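Local coordinates for protein phytase (Citrobacter braakii, PDB 3ZHC) that belongs to branch 2 of the histidine phosphatase superfamily, built as a layered alpha/beta body around a mixed sheet joined to a largely helical part, at residues B[32-37]-B[294-299]; B[57-62]-B[240-245]; B[234-239]-B[269-274]; B[354-359]-B[369-374]. The protein carries 2 engineered substitutions. One frame throughout, in Å; residues are numbered along the deposited sequence.

Contact 1: B[32-37]-B[294-299]; sequences RVVIVS and DMIDTA
Val34 and Ile296 stand where strand 32-37 and helix 294-299 draw closest, their CA atoms 6.5 Å apart. The short axes run almost antiparallel, at 167°, and approach to 9.0 Å, a spacing filled by medium-sized aliphatic side chains. Alternation along the strand sends Arg32, Val34 and Val36 to the helix. Val34 straddles one turn of it: CG1 meets Ile296 CG1 at 3.9 Å, while CG2 rests on Ala299 CB at 3.7 Å, the small alanine letting the helix backbone sit near the valine. Further along, Val36 CG2 touches Ile296 CD1 at 4.0 Å, the two side chains at about a right angle. Arg32 reaches past this apolar patch with its chain extended from CG to NE. Its NH1 donates to Ala299 O at 3.0 Å from above the carbonyl plane, a bent bond of 140°, and NH2 binds Thr302 O. Two carbonyls near the C-terminal end of helix 282-301 thus engage both terminal nitrogens of a buried arginine, whose positive charge probably suits the negative end of the helix dipole. With Val33 and Ile35 turned to helix 71-90 on the other face, this is the layered alpha/beta/alpha packing of the histidine phosphatase fold.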
loop_
_atom_site.group_PDB
_atom_site.type_symbol
_atom_site.label_atom_id
_atom_site.label_comp_id
_atom_site.label_asym_id
_atom_site.label_seq_id
_atom_site.Cartn_x
_atom_site.Cartn_y
_atom_site.Cartn_z
ATOM N N ARG B 32 -17.965 -15.795 22.401
ATOM C CA ARG B 32 -17.664 -16.794 21.351
ATOM C C ARG B 32 -16.635 -16.295 20.344
ATOM O O ARG B 32 -16.566 -15.101 20.072
ATOM C CB ARG B 32 -18.921 -17.166 20.563
ATOM C CG ARG B 32 -20.083 -17.625 21.368
ATOM C CD ARG B 32 -21.204 -18.021 20.494
ATOM N NE ARG B 32 -22.403 -18.370 21.256
ATOM C CZ ARG B 32 -23.563 -18.759 20.712
ATOM N NH1 ARG B 32 -23.706 -18.861 19.379
ATOM N NH2 ARG B 32 -24.600 -19.054 21.506
ATOM N N VAL B 33 -15.842 -17.223 19.798
ATOM C CA VAL B 33 -14.864 -16.916 18.749
ATOM C C VAL B 33 -14.888 -17.981 17.648
ATOM O O VAL B 33 -15.023 -19.163 17.916
ATOM C CB VAL B 33 -13.399 -16.754 19.308
ATOM C CG1 VAL B 33 -12.369 -16.503 18.165
ATOM C CG2 VAL B 33 -13.323 -15.624 20.327
ATOM N N VAL B 34 -14.777 -17.530 16.409
ATOM C CA VAL B 34 -14.578 -18.415 15.277
ATOM C C VAL B 34 -13.298 -17.950 14.634
ATOM O O VAL B 34 -13.137 -16.768 14.388
ATOM C CB VAL B 34 -15.724 -18.387 14.267
ATOM C CG1 VAL B 34 -15.427 -19.349 13.085
ATOM C CG2 VAL B 34 -17.024 -18.772 14.922
ATOM N N ILE B 35 -12.381 -18.893 14.385
ATOM C CA ILE B 35 -11.125 -18.627 13.706
ATOM C C ILE B 35 -11.109 -19.410 12.420
ATOM O O ILE B 35 -11.325 -20.623 12.445
ATOM C CB ILE B 35 -9.902 -19.036 14.563
ATOM C CG1 ILE B 35 -9.834 -18.206 15.845
ATOM C CG2 ILE B 35 -8.576 -18.877 13.757
ATOM C CD1 ILE B 35 -8.691 -18.631 16.830
ATOM N N VAL B 36 -10.881 -18.720 11.291
ATOM C CA VAL B 36 -10.606 -19.373 10.016
ATOM C C VAL B 36 -9.104 -19.165 9.810
ATOM O O VAL B 36 -8.649 -18.030 9.594
ATOM C CB VAL B 36 -11.387 -18.794 8.851
ATOM C CG1 VAL B 36 -11.015 -19.514 7.577
ATOM C CG2 VAL B 36 -12.862 -18.918 9.091
ATOM N N SER B 37 -8.342 -20.253 9.889
ATOM C CA SER B 37 -6.875 -20.211 9.776
ATOM C C SER B 37 -6.389 -20.848 8.505
ATOM O O SER B 37 -6.922 -21.891 8.070
ATOM C CB SER B 37 -6.239 -20.955 10.942
ATOM O OG SER B 37 -4.807 -20.922 10.884
ATOM N N ASP B 294 -21.605 -19.398 6.147
ATOM C CA ASP B 294 -22.772 -20.071 6.800
ATOM C C ASP B 294 -22.395 -20.700 8.133
ATOM O O ASP B 294 -23.153 -20.593 9.102
ATOM C CB ASP B 294 -23.393 -21.145 5.888
ATOM C CG ASP B 294 -24.150 -20.557 4.685
ATOM O OD1 ASP B 294 -24.410 -19.313 4.616
ATOM O OD2 ASP B 294 -24.500 -21.362 3.792
ATOM N N MET B 295 -21.222 -21.359 8.167
ATOM C CA MET B 295 -20.653 -21.951 9.401
ATOM C C MET B 295 -20.367 -20.871 10.431
ATOM O O MET B 295 -20.771 -20.994 11.580
ATOM C CB MET B 295 -19.358 -22.728 9.083
ATOM C CG MET B 295 -18.706 -23.507 10.282
ATOM S SD MET B 295 -19.756 -24.834 10.960
ATOM C CE MET B 295 -19.725 -25.999 9.602
ATOM N N ILE B 296 -19.667 -19.808 10.008
ATOM C CA ILE B 296 -19.326 -18.670 10.898
ATOM C C ILE B 296 -20.585 -18.054 11.500
ATOM O O ILE B 296 -20.630 -17.763 12.707
ATOM C CB ILE B 296 -18.534 -17.570 10.146
ATOM C CG1 ILE B 296 -17.127 -18.043 9.775
ATOM C CG2 ILE B 296 -18.420 -16.287 10.990
ATOM C CD1 ILE B 296 -16.529 -17.280 8.604
ATOM N N ASP B 297 -21.606 -17.868 10.644
ATOM C CA ASP B 297 -22.865 -17.251 11.033
ATOM C C ASP B 297 -23.612 -18.131 12.064
ATOM O O ASP B 297 -23.974 -17.651 13.148
ATOM C CB ASP B 297 -23.725 -16.979 9.784
ATOM C CG ASP B 297 -24.916 -16.107 10.062
ATOM O OD1 ASP B 297 -24.911 -15.322 11.042
ATOM O OD2 ASP B 297 -25.877 -16.202 9.284
ATOM N N THR B 298 -23.821 -19.408 11.713
ATOM C CA THR B 298 -24.435 -20.399 12.613
ATOM C C THR B 298 -23.720 -20.461 13.978
ATOM O O THR B 298 -24.372 -20.433 15.025
ATOM C CB THR B 298 -24.421 -21.823 12.004
ATOM O OG1 THR B 298 -25.133 -21.829 10.760
ATOM C CG2 THR B 298 -25.055 -22.836 12.958
ATOM N N ALA B 299 -22.385 -20.534 13.942
ATOM C CA ALA B 299 -21.572 -20.650 15.169
ATOM C C ALA B 299 -21.696 -19.436 16.096
ATOM O O ALA B 299 -21.661 -19.586 17.306
ATOM C CB ALA B 299 -20.101 -20.909 14.820
#

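Contact 2: B[57-62]-B[240-245]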
loop_
_atom_site.group_PDB
_atom_site.type_symbol
_atom_site.label_atom_id
_atom_site.label_comp_id
_atom_site.label_asym_id
_atom_site.label_seq_id
_atom_site.Cartn_x
_atom_site.Cartn_y
_atom_site.Cartn_z
ATOM N N ASP B 57 20.057 -21.097 -11.428
ATOM C CA ASP B 57 20.366 -21.728 -10.138
ATOM C C ASP B 57 19.456 -22.921 -9.874
ATOM O O ASP B 57 18.520 -23.163 -10.616
ATOM C CB ASP B 57 20.284 -20.677 -9.051
ATOM C CG ASP B 57 21.277 -19.545 -9.294
ATOM O OD1 ASP B 57 22.483 -19.795 -9.168
ATOM O OD2 ASP B 57 20.862 -18.425 -9.623
ATOM N N GLN B 58 19.767 -23.661 -8.811
ATOM C CA GLN B 58 19.013 -24.849 -8.376
ATOM C C GLN B 58 18.169 -24.505 -7.174
ATOM O O GLN B 58 18.612 -23.760 -6.295
ATOM C CB GLN B 58 19.942 -26.019 -8.000
ATOM C CG GLN B 58 20.555 -26.759 -9.167
ATOM C CD GLN B 58 21.655 -25.979 -9.860
ATOM O OE1 GLN B 58 22.627 -25.535 -9.215
ATOM N NE2 GLN B 58 21.520 -25.804 -11.181
ATOM N N TRP B 59 16.957 -25.060 -7.121
ATOM C CA TRP B 59 16.044 -24.816 -6.000
ATOM C C TRP B 59 16.408 -25.664 -4.769
ATOM O O TRP B 59 16.720 -26.845 -4.922
ATOM C CB TRP B 59 14.600 -25.104 -6.413
ATOM C CG TRP B 59 14.089 -24.111 -7.404
ATOM C CD1 TRP B 59 14.162 -24.187 -8.773
ATOM C CD2 TRP B 59 13.435 -22.899 -7.104
ATOM N NE1 TRP B 59 13.581 -23.079 -9.340
ATOM C CE2 TRP B 59 13.127 -22.267 -8.342
ATOM C CE3 TRP B 59 13.066 -22.262 -5.906
ATOM C CZ2 TRP B 59 12.472 -21.038 -8.408
ATOM C CZ3 TRP B 59 12.410 -21.025 -5.978
ATOM C CH2 TRP B 59 12.122 -20.432 -7.216
ATOM N N PRO B 60 16.372 -25.059 -3.541
ATOM C CA PRO B 60 16.546 -25.844 -2.321
ATOM C C PRO B 60 15.443 -26.888 -2.193
ATOM O O PRO B 60 14.288 -26.604 -2.542
ATOM C CB PRO B 60 16.404 -24.801 -1.180
ATOM C CG PRO B 60 16.512 -23.516 -1.791
ATOM C CD PRO B 60 16.213 -23.623 -3.243
ATOM N N GLN B 61 15.795 -28.068 -1.700
ATOM C CA GLN B 61 14.842 -29.161 -1.557
ATOM C C GLN B 61 14.239 -29.145 -0.178
ATOM O O GLN B 61 14.847 -28.653 0.765
ATOM C CB GLN B 61 15.524 -30.519 -1.819
ATOM C CG GLN B 61 16.186 -30.638 -3.186
ATOM C CD GLN B 61 15.235 -30.397 -4.315
ATOM O OE1 GLN B 61 14.251 -31.101 -4.460
ATOM N NE2 GLN B 61 15.522 -29.378 -5.136
ATOM N N TRP B 62 13.032 -29.696 -0.077
ATOM C CA TRP B 62 12.285 -29.792 1.174
ATOM C C TRP B 62 12.136 -31.268 1.497
ATOM O O TRP B 62 11.776 -32.034 0.615
ATOM C CB TRP B 62 10.928 -29.135 0.995
ATOM C CG TRP B 62 10.978 -27.641 0.776
ATOM C CD1 TRP B 62 11.506 -26.971 -0.308
ATOM C CD2 TRP B 62 10.471 -26.627 1.664
ATOM N NE1 TRP B 62 11.362 -25.611 -0.140
ATOM C CE2 TRP B 62 10.733 -25.368 1.057
ATOM C CE3 TRP B 62 9.828 -26.660 2.916
ATOM C CZ2 TRP B 62 10.363 -24.149 1.662
ATOM C CZ3 TRP B 62 9.456 -25.450 3.521
ATOM C CH2 TRP B 62 9.726 -24.213 2.894
ATOM N N GLU B 240 5.787 -16.905 -3.350
ATOM C CA GLU B 240 5.296 -17.612 -2.160
ATOM C C GLU B 240 6.351 -18.608 -1.679
ATOM O O GLU B 240 6.556 -18.756 -0.469
ATOM C CB GLU B 240 3.961 -18.308 -2.441
ATOM C CG GLU B 240 3.377 -19.141 -1.285
ATOM C CD GLU B 240 2.956 -18.326 -0.029
ATOM O OE1 GLU B 240 2.947 -17.063 -0.054
ATOM O OE2 GLU B 240 2.621 -18.984 0.983
ATOM N N ILE B 241 7.020 -19.288 -2.627
ATOM C CA ILE B 241 8.088 -20.244 -2.275
ATOM C C ILE B 241 9.204 -19.496 -1.511
ATOM O O ILE B 241 9.676 -19.984 -0.484
ATOM C CB ILE B 241 8.636 -21.033 -3.494
ATOM C CG1 ILE B 241 7.560 -21.970 -4.040
ATOM C CG2 ILE B 241 9.871 -21.855 -3.108
ATOM C CD1 ILE B 241 7.916 -22.667 -5.342
ATOM N N PHE B 242 9.591 -18.321 -1.987
ATOM C CA PHE B 242 10.622 -17.537 -1.264
ATOM C C PHE B 242 10.175 -17.204 0.164
ATOM O O PHE B 242 10.970 -17.343 1.094
ATOM C CB PHE B 242 11.030 -16.269 -2.006
ATOM C CG PHE B 242 11.604 -16.510 -3.393
ATOM C CD1 PHE B 242 12.464 -17.590 -3.660
ATOM C CD2 PHE B 242 11.303 -15.619 -4.440
ATOM C CE1 PHE B 242 12.996 -17.788 -4.949
ATOM C CE2 PHE B 242 11.832 -15.812 -5.731
ATOM C CZ PHE B 242 12.673 -16.893 -5.984
ATOM N N LEU B 243 8.911 -16.784 0.325
ATOM C CA LEU B 243 8.337 -16.504 1.655
ATOM C C LEU B 243 8.385 -17.738 2.528
ATOM O O LEU B 243 8.791 -17.661 3.681
ATOM C CB LEU B 243 6.883 -16.036 1.563
ATOM C CG LEU B 243 6.272 -15.548 2.897
ATOM C CD1 LEU B 243 6.254 -14.018 2.952
ATOM C CD2 LEU B 243 4.873 -16.122 3.117
ATOM N N LEU B 244 7.952 -18.877 1.964
ATOM C CA LEU B 244 7.980 -20.179 2.682
ATOM C C LEU B 244 9.407 -20.572 3.113
ATOM O O LEU B 244 9.612 -21.011 4.253
ATOM C CB LEU B 244 7.341 -21.274 1.842
ATOM C CG LEU B 244 5.803 -21.125 1.675
ATOM C CD1 LEU B 244 5.279 -21.989 0.497
ATOM C CD2 LEU B 244 5.053 -21.438 2.966
ATOM N N GLN B 245 10.385 -20.402 2.206
ATOM C CA GLN B 245 11.808 -20.673 2.537
ATOM C C GLN B 245 12.252 -19.884 3.788
ATOM O O GLN B 245 12.849 -20.458 4.730
ATOM C CB GLN B 245 12.728 -20.317 1.372
ATOM C CG GLN B 245 12.658 -21.226 0.211
ATOM C CD GLN B 245 13.464 -20.720 -0.982
ATOM O OE1 GLN B 245 14.078 -19.638 -0.933
ATOM N NE2 GLN B 245 13.472 -21.498 -2.059
HETATM O O HOH W 1 12.488 -24.362 -2.516
#
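Trp59, Pro60 and Trp62 fasten an irregular loop to the side of helix 231-247, in a largely buried packing contact between segments 57-62 and 240-245. The two tryptophans bracket Gln245. Trp59 brings the outer corner of its six-membered ring to the helix, with CZ3 3.4 Å from Phe242 CE1 and also against Ile241 CG2. Its plane lies only 15° from that of Phe242, yet the rings are slid so far apart that they barely overlap, so this is no full stack. The second indole, Trp62, comes edge-on: CH2 lies 3.5 Å from Leu244 O and 3.9 Å from Leu244 CB, while CZ2 borders the backbone of Gln245. Between them the extended glutamine carries its amide to the proline ring, where NE2 is 3.7 Å from Pro60 CG. A bridging water joins the polar atoms, giving a proton to Pro60 O at 2.9 Å and accepting from Trp62 NE1 at 2.9 Å and Gln245 NE2 at 3.1 Å. The amide's orientation is further set by Gln245 OE1, which accepts from Ala254 N. Separately, Trp59 NE1 donates a hydrogen bond to Met51 O. Broad aromatic rings therefore supply the apolar contact, while one water reconciles the loop carbonyl, indole N-H and amide, tying loop to helix without a direct hydrogen bond between the segments.

Contact 3: B[234-239]-B[269-274]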
loop_
_atom_site.group_PDB
_atom_site.type_symbol
_atom_site.label_atom_id
_atom_site.label_comp_id
_atom_site.label_asym_id
_atom_site.label_seq_id
_atom_site.Cartn_x
_atom_site.Cartn_y
_atom_site.Cartn_z
ATOM N N LEU B 234 2.913 -18.303 -12.355
ATOM C CA LEU B 234 4.277 -18.709 -11.994
ATOM C C LEU B 234 4.836 -17.812 -10.886
ATOM O O LEU B 234 5.284 -18.304 -9.852
ATOM C CB LEU B 234 5.215 -18.687 -13.227
ATOM C CG LEU B 234 6.698 -19.115 -13.020
ATOM C CD1 LEU B 234 6.778 -20.527 -12.487
ATOM C CD2 LEU B 234 7.533 -18.954 -14.327
ATOM N N SER B 235 4.793 -16.497 -11.117
ATOM C CA SER B 235 5.295 -15.499 -10.140
ATOM C C SER B 235 4.623 -15.603 -8.779
ATOM O O SER B 235 5.280 -15.437 -7.762
ATOM C CB SER B 235 5.124 -14.112 -10.693
ATOM O OG SER B 235 5.920 -13.975 -11.873
ATOM N N SER B 236 3.305 -15.880 -8.781
ATOM C CA SER B 236 2.541 -16.093 -7.558
ATOM C C SER B 236 3.101 -17.287 -6.795
ATOM O O SER B 236 3.267 -17.232 -5.563
ATOM C CB SER B 236 1.056 -16.311 -7.879
ATOM O OG SER B 236 0.267 -16.387 -6.702
ATOM N N THR B 237 3.397 -18.362 -7.525
ATOM C CA THR B 237 3.979 -19.566 -6.932
ATOM C C THR B 237 5.404 -19.295 -6.404
ATOM O O THR B 237 5.701 -19.594 -5.252
ATOM C CB THR B 237 3.986 -20.748 -7.955
ATOM O OG1 THR B 237 2.625 -21.079 -8.308
ATOM C CG2 THR B 237 4.696 -21.972 -7.397
ATOM N N LEU B 238 6.258 -18.718 -7.250
ATOM C CA LEU B 238 7.691 -18.497 -6.893
ATOM C C LEU B 238 7.905 -17.582 -5.716
ATOM O O LEU B 238 8.698 -17.913 -4.821
ATOM C CB LEU B 238 8.490 -17.980 -8.093
ATOM C CG LEU B 238 8.554 -18.890 -9.325
ATOM C CD1 LEU B 238 9.593 -18.341 -10.305
ATOM C CD2 LEU B 238 8.865 -20.356 -8.982
ATOM N N THR B 239 7.211 -16.432 -5.709
ATOM C CA THR B 239 7.341 -15.469 -4.610
ATOM C C THR B 239 6.826 -16.065 -3.278
ATOM O O THR B 239 7.375 -15.771 -2.206
ATOM C CB THR B 239 6.650 -14.129 -4.938
ATOM O OG1 THR B 239 5.293 -14.362 -5.284
ATOM C CG2 THR B 239 7.352 -13.435 -6.120
ATOM N N SER B 269 3.844 -8.737 -3.873
ATOM C CA SER B 269 2.761 -7.971 -4.522
ATOM C C SER B 269 2.172 -8.771 -5.694
ATOM O O SER B 269 0.992 -8.654 -5.988
ATOM C CB SER B 269 3.249 -6.609 -5.015
ATOM O OG SER B 269 3.500 -5.752 -3.926
ATOM N N LEU B 270 3.024 -9.580 -6.347
ATOM C CA LEU B 270 2.602 -10.420 -7.468
ATOM C C LEU B 270 1.666 -11.529 -6.995
ATOM O O LEU B 270 0.608 -11.745 -7.592
ATOM C CB LEU B 270 3.830 -10.990 -8.209
ATOM C CG LEU B 270 4.734 -9.904 -8.852
ATOM C CD1 LEU B 270 6.036 -10.492 -9.454
ATOM C CD2 LEU B 270 3.945 -9.117 -9.898
ATOM N N HIS B 271 2.069 -12.207 -5.915
ATOM C CA HIS B 271 1.278 -13.254 -5.259
ATOM C C HIS B 271 -0.059 -12.702 -4.738
ATOM O O HIS B 271 -1.129 -13.289 -5.004
ATOM C CB HIS B 271 2.102 -13.907 -4.113
ATOM C CG HIS B 271 1.309 -14.805 -3.219
ATOM N ND1 HIS B 271 1.086 -16.130 -3.504
ATOM C CD2 HIS B 271 0.690 -14.566 -2.042
ATOM C CE1 HIS B 271 0.359 -16.670 -2.545
ATOM N NE2 HIS B 271 0.104 -15.741 -1.644
ATOM N N ASN B 272 0.019 -11.588 -4.003
ATOM C CA ASN B 272 -1.166 -10.927 -3.429
ATOM C C ASN B 272 -2.127 -10.438 -4.491
ATOM O O ASN B 272 -3.312 -10.548 -4.310
ATOM C CB ASN B 272 -0.767 -9.761 -2.508
ATOM C CG ASN B 272 -0.105 -10.224 -1.217
ATOM O OD1 ASN B 272 -0.485 -11.237 -0.622
ATOM N ND2 ASN B 272 0.888 -9.472 -0.774
ATOM N N ALA B 273 -1.587 -9.899 -5.600
ATOM C CA ALA B 273 -2.398 -9.444 -6.739
ATOM C C ALA B 273 -3.045 -10.593 -7.491
ATOM O O ALA B 273 -4.156 -10.445 -7.970
ATOM C CB ALA B 273 -1.562 -8.564 -7.703
ATOM N N GLN B 274 -2.361 -11.745 -7.608
ATOM C CA GLN B 274 -2.972 -12.885 -8.326
ATOM C C GLN B 274 -4.127 -13.455 -7.475
ATOM O O GLN B 274 -5.192 -13.784 -8.026
ATOM C CB GLN B 274 -1.973 -13.962 -8.717
ATOM C CG GLN B 274 -2.341 -14.567 -10.082
ATOM C CD GLN B 274 -2.251 -16.039 -10.095
ATOM O OE1 GLN B 274 -2.435 -16.681 -11.132
ATOM N NE2 GLN B 274 -1.979 -16.617 -8.933
#
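His271 turns its imidazole edge toward Ser236, and this pair forms the heart of the crossing between helices 234-239 and 269-274. With CG anti to the backbone N (chi1 169°), the ring projects across the partner helix, and ND1 donates to Ser236 O at 3.2 Å. The oxygen sits near the ring plane, but the N-H approaches from above the plane of the carbonyl. Ser236 OG, 3.3 Å from the same ND1, offers a second, weak bond, so the N-H is shared between two oxygens of one residue. Serine suits the crossing because it is slender: the CA atoms of Ser236 and His271 are just 3.9 Å apart, and the axes approach to 7.8 Å. On the next turn Thr239 OG1 lies 3.4 Å from His271 CB. It is held there by its own bond to Ser235 O at 2.7 Å, a carbonyl that also accepts Thr239 N. Ser235 CB, another small group, meets Leu270 CD1 at 3.9 Å. The helices cross steeply, at -125°, within the helical part of the chain. Helix 182-192 closes over Ser235 and Leu270 through Phe185, while Leu234 and Leu238 face helix 49-53.

Contact 4: B[354-359]-B[369-374]; sequences LVFEKW and VQVSFV
Val355 and Ser372 exchange both backbone bonds of a hydrogen-bonded antiparallel pair: Val355 N donates to Ser372 O at 2.8 Å, almost straight, and Ser372 N returns to Val355 O at 2.9 Å. Glu357 and Gln370 repeat the pattern, with Glu357 N to Gln370 O at 2.8 Å and Gln370 N to Glu357 O at 2.9 Å. Three of these carbonyls also meet CA-H groups, as where Val371 CA lies 3.3 Å from Val355 O. Leu354, Phe356 and Lys358 direct their backbone polar groups to strand 28-38, so both edges of 354-359 are paired. The buried Glu357 carboxylate is held at both oxygens: OE1, lying close to the indole plane, accepts Trp359 NE1 at 2.9 Å on its anti side, and OE2 forms a salt bridge with Lys395. The face of Leu354, Phe356 and Val371 is largely aliphatic and aromatic; Lys358 also leaves from it, and its NZ donates to Leu300 O. Here Leu354 CD1 fits between Val371 CG1 and the edge of Phe373, 4.0 Å from its CD2. This beta hairpin of strands 353-361 and 366-375 continues into the mixed sheet, with strand 28-38 beside its first arm, strand 394-398 beside its second, and helix 325-335 packed over Leu354, Phe356 and Phe373.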
loop_
_atom_site.group_PDB
_atom_site.type_symbol
_atom_site.label_atom_id
_atom_site.label_comp_id
_atom_site.label_asym_id
_atom_site.label_seq_id
_atom_site.Cartn_x
_atom_site.Cartn_y
_atom_site.Cartn_z
ATOM N N LEU B 354 -8.114 -15.294 10.497
ATOM C CA LEU B 354 -9.182 -14.337 10.398
ATOM C C LEU B 354 -10.037 -14.700 11.622
ATOM O O LEU B 354 -10.556 -15.819 11.720
ATOM C CB LEU B 354 -9.899 -14.485 9.082
ATOM C CG LEU B 354 -10.903 -13.428 8.628
ATOM C CD1 LEU B 354 -10.355 -11.985 8.737
ATOM C CD2 LEU B 354 -11.358 -13.724 7.186
ATOM N N VAL B 355 -10.160 -13.759 12.562
ATOM C CA VAL B 355 -10.809 -14.013 13.862
ATOM C C VAL B 355 -12.124 -13.242 13.978
ATOM O O VAL B 355 -12.129 -12.029 13.868
ATOM C CB VAL B 355 -9.853 -13.632 15.032
ATOM C CG1 VAL B 355 -10.497 -13.896 16.376
ATOM C CG2 VAL B 355 -8.545 -14.403 14.915
ATOM N N PHE B 356 -13.219 -13.972 14.196
ATOM C CA PHE B 356 -14.551 -13.410 14.382
ATOM C C PHE B 356 -14.899 -13.584 15.864
ATOM O O PHE B 356 -15.077 -14.710 16.326
ATOM C CB PHE B 356 -15.568 -14.118 13.491
ATOM C CG PHE B 356 -15.255 -14.028 12.016
ATOM C CD1 PHE B 356 -14.402 -14.964 11.406
ATOM C CD2 PHE B 356 -15.806 -13.016 11.230
ATOM C CE1 PHE B 356 -14.104 -14.882 10.012
ATOM C CE2 PHE B 356 -15.517 -12.929 9.846
ATOM C CZ PHE B 356 -14.660 -13.867 9.246
ATOM N N GLU B 357 -14.983 -12.463 16.592
ATOM C CA GLU B 357 -15.246 -12.436 18.035
ATOM C C GLU B 357 -16.645 -11.924 18.341
ATOM O O GLU B 357 -17.024 -10.896 17.839
ATOM C CB GLU B 357 -14.244 -11.515 18.721
ATOM C CG GLU B 357 -12.801 -12.006 18.705
ATOM C CD GLU B 357 -11.799 -10.922 19.077
ATOM O OE1 GLU B 357 -12.204 -9.839 19.553
ATOM O OE2 GLU B 357 -10.590 -11.152 18.887
ATOM N N LYS B 358 -17.395 -12.663 19.171
ATOM C CA LYS B 358 -18.727 -12.246 19.645
ATOM C C LYS B 358 -18.575 -11.649 21.048
ATOM O O LYS B 358 -18.246 -12.368 22.000
ATOM C CB LYS B 358 -19.708 -13.405 19.669
ATOM C CG LYS B 358 -21.160 -13.005 20.026
ATOM C CD LYS B 358 -22.052 -14.204 19.959
ATOM C CE LYS B 358 -23.440 -13.898 20.370
ATOM N NZ LYS B 358 -24.259 -15.163 20.496
ATOM N N TRP B 359 -18.813 -10.334 21.150
ATOM C CA TRP B 359 -18.763 -9.594 22.403
ATOM C C TRP B 359 -20.183 -9.238 22.867
ATOM O O TRP B 359 -21.022 -8.830 22.043
ATOM C CB TRP B 359 -17.958 -8.313 22.228
ATOM C CG TRP B 359 -16.530 -8.531 21.989
ATOM C CD1 TRP B 359 -15.921 -8.745 20.785
ATOM C CD2 TRP B 359 -15.501 -8.561 22.976
ATOM N NE1 TRP B 359 -14.567 -8.907 20.962
ATOM C CE2 TRP B 359 -14.278 -8.798 22.299
ATOM C CE3 TRP B 359 -15.487 -8.410 24.377
ATOM C CZ2 TRP B 359 -13.044 -8.890 22.975
ATOM C CZ3 TRP B 359 -14.249 -8.499 25.059
ATOM C CH2 TRP B 359 -13.051 -8.737 24.351
ATOM N N VAL B 369 -20.039 -8.064 16.995
ATOM C CA VAL B 369 -19.024 -8.874 16.317
ATOM C C VAL B 369 -17.817 -8.038 15.931
ATOM O O VAL B 369 -17.970 -7.048 15.218
ATOM C CB VAL B 369 -19.583 -9.543 15.021
ATOM C CG1 VAL B 369 -18.502 -10.395 14.340
ATOM C CG2 VAL B 369 -20.792 -10.379 15.325
ATOM N N GLN B 370 -16.623 -8.436 16.408
ATOM C CA GLN B 370 -15.355 -7.793 16.024
ATOM C C GLN B 370 -14.565 -8.747 15.147
ATOM O O GLN B 370 -14.505 -9.951 15.438
ATOM C CB GLN B 370 -14.511 -7.402 17.242
ATOM C CG GLN B 370 -13.405 -6.392 16.870
ATOM C CD GLN B 370 -12.653 -5.891 18.048
ATOM O OE1 GLN B 370 -12.110 -6.675 18.827
ATOM N NE2 GLN B 370 -12.598 -4.562 18.202
ATOM N N VAL B 371 -13.960 -8.207 14.080
ATOM C CA VAL B 371 -13.191 -8.985 13.120
ATOM C C VAL B 371 -11.731 -8.535 13.160
ATOM O O VAL B 371 -11.446 -7.340 13.079
ATOM C CB VAL B 371 -13.730 -8.842 11.676
ATOM C CG1 VAL B 371 -12.992 -9.820 10.727
ATOM C CG2 VAL B 371 -15.214 -9.085 11.628
ATOM N N SER B 372 -10.818 -9.504 13.282
ATOM C CA SER B 372 -9.382 -9.240 13.338
ATOM C C SER B 372 -8.608 -10.199 12.470
ATOM O O SER B 372 -9.117 -11.253 12.089
ATOM C CB SER B 372 -8.883 -9.388 14.777
ATOM O OG SER B 372 -9.523 -8.471 15.625
ATOM N N PHE B 373 -7.369 -9.824 12.149
ATOM C CA PHE B 373 -6.443 -10.745 11.493
ATOM C C PHE B 373 -5.240 -10.937 12.410
ATOM O O PHE B 373 -4.497 -10.000 12.638
ATOM C CB PHE B 373 -6.006 -10.302 10.087
ATOM C CG PHE B 373 -5.474 -11.456 9.261
ATOM C CD1 PHE B 373 -4.156 -11.857 9.367
ATOM C CD2 PHE B 373 -6.327 -12.168 8.395
ATOM C CE1 PHE B 373 -3.678 -12.947 8.607
ATOM C CE2 PHE B 373 -5.854 -13.250 7.643
ATOM C CZ PHE B 373 -4.537 -13.636 7.748
ATOM N N VAL B 374 -5.078 -12.164 12.934
ATOM C CA VAL B 374 -3.957 -12.529 13.830
ATOM C C VAL B 374 -2.929 -13.349 13.029
ATOM O O VAL B 374 -3.288 -14.319 12.349
ATOM C CB VAL B 374 -4.450 -13.296 15.069
ATOM C CG1 VAL B 374 -3.291 -13.735 15.937
ATOM C CG2 VAL B 374 -5.406 -12.426 15.864
#

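The four contacts form two pairs on opposite sides of the chain's centre. Contacts 1 and 4, centres about 9 Å apart, share the mixed sheet: Val34 O lies 2.8 Å from Phe356 N, probably hydrogen-bonded, and Ile296 CD1 packs on Phe356 CE1. Contacts 2 and 3, centres about 14 Å apart, both use helix 231-247, where Trp59 CH2 touches Leu238 CD2 at 3.7 Å. Contacts 1 and 2 are about 34 Å apart between centres, yet Glu240 forms a salt bridge with Arg38, next after Ser37, at the end of the strand used by contact 1. Formic acid, probably from the crystallisation liquor, is bound about 4 Å from the side chain of Trp62, and formic acid also lies about 6 Å from that of His271.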